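Local coordinates for protein botulinum neurotoxin type G (Clostridium botulinum, PDB 3MPP) that targets host cells by adhering to their surface through its receptor-binding domain, so that its light-chain protease can be delivered to the cytosol, at residues F128-I140 with N270-G282. The protein carries 4 engineered substitutions. Sequence-based numbering, arbitrary orientation.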
# COMPACT_ATOMS: atom_id res chain seq x y z
N PHE A 128 15.19 7.80 -5.07
CA PHE A 128 14.87 6.38 -4.99
C PHE A 128 14.11 5.99 -6.25
O PHE A 128 13.16 6.67 -6.64
CB PHE A 128 14.00 6.10 -3.75
CG PHE A 128 13.43 4.71 -3.70
CD1 PHE A 128 14.25 3.60 -3.52
CD2 PHE A 128 12.05 4.50 -3.82
CE1 PHE A 128 13.72 2.31 -3.47
CE2 PHE A 128 11.52 3.22 -3.77
CZ PHE A 128 12.36 2.12 -3.60
N GLU A 129 14.55 4.92 -6.91
CA GLU A 129 13.86 4.43 -8.10
C GLU A 129 13.36 3.01 -7.88
O GLU A 129 14.13 2.15 -7.46
CB GLU A 129 14.79 4.44 -9.31
CG GLU A 129 14.16 3.84 -10.59
CD GLU A 129 15.03 4.02 -11.83
OE1 GLU A 129 15.64 5.10 -11.99
OE2 GLU A 129 15.10 3.10 -12.67
N TYR A 130 12.07 2.76 -8.16
CA TYR A 130 11.54 1.40 -8.14
C TYR A 130 11.29 0.92 -9.57
O TYR A 130 11.07 1.72 -10.48
CB TYR A 130 10.26 1.29 -7.29
CG TYR A 130 9.20 2.32 -7.63
CD1 TYR A 130 8.34 2.13 -8.69
CD2 TYR A 130 9.09 3.49 -6.88
CE1 TYR A 130 7.37 3.08 -9.02
CE2 TYR A 130 8.14 4.43 -7.19
CZ TYR A 130 7.28 4.23 -8.26
OH TYR A 130 6.33 5.17 -8.57
N SER A 131 11.34 -0.39 -9.77
CA SER A 131 11.19 -0.98 -11.10
C SER A 131 9.80 -0.76 -11.68
O SER A 131 8.81 -0.71 -10.96
CB SER A 131 11.49 -2.48 -11.05
OG SER A 131 11.30 -3.08 -12.32
N ILE A 132 9.73 -0.63 -13.00
CA ILE A 132 8.45 -0.67 -13.69
C ILE A 132 8.44 -1.86 -14.65
O ILE A 132 7.72 -1.86 -15.65
CB ILE A 132 8.17 0.65 -14.44
CG1 ILE A 132 9.34 1.01 -15.37
CG2 ILE A 132 7.95 1.78 -13.45
CD1 ILE A 132 9.10 2.31 -16.12
N LYS A 133 9.25 -2.87 -14.34
CA LYS A 133 9.29 -4.06 -15.18
C LYS A 133 8.98 -5.34 -14.41
O LYS A 133 8.97 -6.42 -14.99
CB LYS A 133 10.64 -4.18 -15.89
CG LYS A 133 10.93 -3.00 -16.82
CD LYS A 133 12.38 -3.03 -17.30
CE LYS A 133 12.69 -1.83 -18.20
NZ LYS A 133 14.15 -1.76 -18.53
N ASP A 134 8.73 -5.23 -13.12
CA ASP A 134 8.47 -6.41 -12.30
C ASP A 134 7.02 -6.87 -12.48
O ASP A 134 6.12 -6.04 -12.62
CB ASP A 134 8.77 -6.15 -10.83
CG ASP A 134 10.26 -6.06 -10.54
OD1 ASP A 134 11.08 -6.39 -11.42
OD2 ASP A 134 10.62 -5.64 -9.42
N ASN A 135 6.81 -8.18 -12.47
CA ASN A 135 5.46 -8.70 -12.54
C ASN A 135 4.57 -8.12 -11.45
O ASN A 135 3.41 -7.80 -11.71
CB ASN A 135 5.47 -10.23 -12.44
CG ASN A 135 6.04 -10.87 -13.69
OD1 ASN A 135 5.81 -10.40 -14.80
ND2 ASN A 135 6.77 -11.96 -13.51
N ILE A 136 5.11 -8.00 -10.24
CA ILE A 136 4.37 -7.45 -9.10
C ILE A 136 5.24 -6.43 -8.38
O ILE A 136 6.39 -6.69 -8.05
CB ILE A 136 3.95 -8.58 -8.09
CG1 ILE A 136 3.16 -9.69 -8.79
CG2 ILE A 136 3.14 -8.00 -6.93
CD1 ILE A 136 1.72 -9.31 -9.16
N SER A 137 4.69 -5.25 -8.13
CA SER A 137 5.44 -4.16 -7.53
C SER A 137 4.98 -3.86 -6.10
O SER A 137 3.79 -3.77 -5.85
CB SER A 137 5.25 -2.90 -8.37
OG SER A 137 5.79 -1.78 -7.70
N ASP A 138 5.93 -3.68 -5.18
CA ASP A 138 5.62 -3.24 -3.83
C ASP A 138 5.38 -1.72 -3.77
O ASP A 138 5.09 -1.18 -2.70
CB ASP A 138 6.78 -3.56 -2.88
CG ASP A 138 7.07 -5.06 -2.77
OD1 ASP A 138 6.34 -5.87 -3.36
OD2 ASP A 138 8.05 -5.42 -2.08
N TYR A 139 5.49 -1.04 -4.91
CA TYR A 139 5.48 0.43 -4.91
C TYR A 139 4.43 1.09 -5.81
O TYR A 139 3.79 2.08 -5.43
CB TYR A 139 6.87 0.97 -5.25
CG TYR A 139 7.94 0.44 -4.32
CD1 TYR A 139 8.10 0.98 -3.06
CD2 TYR A 139 8.78 -0.61 -4.70
CE1 TYR A 139 9.06 0.50 -2.17
CE2 TYR A 139 9.76 -1.10 -3.82
CZ TYR A 139 9.88 -0.54 -2.55
OH TYR A 139 10.83 -0.98 -1.67
N ILE A 140 4.26 0.56 -7.02
CA ILE A 140 3.34 1.18 -7.97
C ILE A 140 1.91 1.28 -7.44
O ILE A 140 1.30 0.26 -7.13
CB ILE A 140 3.37 0.47 -9.33
CG1 ILE A 140 4.78 0.55 -9.91
CG2 ILE A 140 2.40 1.13 -10.31
CD1 ILE A 140 4.98 -0.24 -11.22
N ASN A 270 3.29 -6.10 -21.50
CA ASN A 270 4.59 -5.45 -21.57
C ASN A 270 4.81 -4.77 -22.92
O ASN A 270 4.24 -5.16 -23.93
CB ASN A 270 5.73 -6.40 -21.20
CG ASN A 270 5.68 -7.72 -21.95
OD1 ASN A 270 5.96 -7.78 -23.14
ND2 ASN A 270 5.34 -8.78 -21.24
N ASN A 271 5.63 -3.73 -22.90
CA ASN A 271 6.05 -3.08 -24.11
C ASN A 271 7.54 -2.81 -24.00
O ASN A 271 8.24 -3.50 -23.25
CB ASN A 271 5.22 -1.82 -24.38
CG ASN A 271 5.35 -0.78 -23.28
OD1 ASN A 271 6.28 -0.83 -22.48
ND2 ASN A 271 4.42 0.18 -23.26
N ALA A 272 8.06 -1.82 -24.72
CA ALA A 272 9.49 -1.56 -24.68
C ALA A 272 9.96 -1.13 -23.29
O ALA A 272 11.06 -1.49 -22.86
CB ALA A 272 9.88 -0.51 -25.73
N ALA A 273 9.13 -0.36 -22.59
CA ALA A 273 9.57 0.29 -21.37
C ALA A 273 9.09 -0.40 -20.11
O ALA A 273 9.70 -0.24 -19.05
CB ALA A 273 9.13 1.74 -21.36
N ILE A 274 7.99 -1.14 -20.19
CA ILE A 274 7.36 -1.64 -18.97
C ILE A 274 6.84 -3.07 -19.08
O ILE A 274 6.70 -3.63 -20.16
CB ILE A 274 6.22 -0.70 -18.50
CG1 ILE A 274 5.14 -0.57 -19.58
CG2 ILE A 274 6.75 0.68 -18.14
CD1 ILE A 274 4.03 -1.59 -19.44
N ASN A 275 6.56 -3.65 -17.92
CA ASN A 275 5.95 -4.97 -17.83
C ASN A 275 5.27 -5.12 -16.49
O ASN A 275 5.82 -4.71 -15.46
CB ASN A 275 7.01 -6.07 -17.96
CG ASN A 275 6.49 -7.43 -17.53
OD1 ASN A 275 5.71 -8.06 -18.25
ND2 ASN A 275 6.88 -7.87 -16.34
N TYR A 276 4.08 -5.70 -16.50
CA TYR A 276 3.35 -6.00 -15.28
C TYR A 276 2.39 -7.15 -15.49
O TYR A 276 1.89 -7.35 -16.60
CB TYR A 276 2.54 -4.78 -14.79
CG TYR A 276 1.44 -4.33 -15.73
CD1 TYR A 276 0.14 -4.82 -15.60
CD2 TYR A 276 1.70 -3.39 -16.73
CE1 TYR A 276 -0.88 -4.39 -16.47
CE2 TYR A 276 0.69 -2.96 -17.60
CZ TYR A 276 -0.60 -3.47 -17.46
OH TYR A 276 -1.59 -3.04 -18.31
N GLN A 277 2.09 -7.88 -14.42
CA GLN A 277 1.01 -8.86 -14.47
C GLN A 277 -0.30 -8.25 -14.03
O GLN A 277 -0.31 -7.40 -13.14
CB GLN A 277 1.36 -10.09 -13.63
CG GLN A 277 2.38 -11.00 -14.35
CD GLN A 277 2.77 -12.19 -13.51
OE1 GLN A 277 2.63 -12.18 -12.29
NE2 GLN A 277 3.28 -13.23 -14.16
N ASN A 278 -1.39 -8.67 -14.66
CA ASN A 278 -2.74 -8.22 -14.29
C ASN A 278 -3.17 -8.68 -12.89
O ASN A 278 -2.83 -9.78 -12.47
CB ASN A 278 -3.75 -8.69 -15.33
CG ASN A 278 -3.61 -7.94 -16.63
OD1 ASN A 278 -3.41 -8.53 -17.70
ND2 ASN A 278 -3.66 -6.63 -16.55
N LEU A 279 -3.95 -7.83 -12.21
CA LEU A 279 -4.37 -8.00 -10.83
C LEU A 279 -5.85 -8.30 -10.70
O LEU A 279 -6.29 -8.99 -9.77
CB LEU A 279 -4.11 -6.70 -10.05
CG LEU A 279 -2.65 -6.25 -10.04
CD1 LEU A 279 -2.49 -5.03 -9.15
CD2 LEU A 279 -1.76 -7.40 -9.54
N TYR A 280 -6.64 -7.74 -11.61
CA TYR A 280 -8.07 -7.91 -11.52
C TYR A 280 -8.50 -9.19 -12.24
O TYR A 280 -9.12 -9.13 -13.29
CB TYR A 280 -8.79 -6.71 -12.12
CG TYR A 280 -8.34 -5.38 -11.58
CD1 TYR A 280 -8.05 -5.22 -10.23
CD2 TYR A 280 -8.28 -4.26 -12.40
CE1 TYR A 280 -7.68 -3.98 -9.72
CE2 TYR A 280 -7.91 -3.03 -11.90
CZ TYR A 280 -7.61 -2.89 -10.56
OH TYR A 280 -7.24 -1.65 -10.08
N LEU A 281 -8.18 -10.34 -11.65
CA LEU A 281 -8.38 -11.64 -12.29
C LEU A 281 -8.98 -12.61 -11.28
O LEU A 281 -8.70 -12.50 -10.10
CB LEU A 281 -7.04 -12.21 -12.76
CG LEU A 281 -6.26 -11.44 -13.83
CD1 LEU A 281 -4.88 -12.09 -14.03
CD2 LEU A 281 -7.05 -11.46 -15.14
N GLY A 282 -9.79 -13.56 -11.75
CA GLY A 282 -10.27 -14.63 -10.89
C GLY A 282 -11.49 -14.31 -10.02
O GLY A 282 -12.28 -13.42 -10.34
O HOH W 1 1.45 -6.08 -11.26
O HOH W 2 5.45 -10.94 -17.77
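The amides of N135 and Q277 are stacked, with their planes 12° apart. CG of N135 lies 3.5 Å from CD of Q277. CB of N135 also packs on this amide group. OE1 of Q277 accepts a hydrogen bond from ND2 of N249, which probably limits rotation of the amide. The N275 amide stands steeply to that of N135, at 69°. Its ND2 gives both of its hydrogens to segment 128-140. One goes to the backbone O of K133 at 2.9 Å, the other to OD1 of N135 at 3.1 Å. Both acceptors lie close to the plane of the N275 amide, yet ND2 sits well above the carbonyl plane of each. With chi1 at 165°, the N275 side chain swings away from its own backbone N and reaches K133 O and N135 OD1. OD1 of N275 accepts from ND2 of N270, and a water links it to OD1 of N135.

The contact joins the two halves of the receptor-binding domain. Segment 128-140 leaves strand 123-129 of the N-terminal, lectin-like β-sandwich. Segment 270-282 includes the short edge strand 275-277 of the C-terminal, β-trefoil subdomain. Two backbone bonds tie loop to strand: N275 N to I132 O at 3.1 Å, and Q277 N to N135 O at 3.0 Å. A second water bridges N135 O and Q277 O.

Apolar contacts lie beyond both ends of this polar patch. CD1 of I132 meets CG2 of I274 at 3.5 Å, the two side chains crossing at about a right angle. Helix 83-88 touches both isoleucines, through Y86 and I83 respectively. Past Q277, CD1 of I136 touches CD2 of L279 at 4.0 Å. On the solvent side, the extended K133 chain passes A273, with CE 3.5 Å from the backbone O of A273.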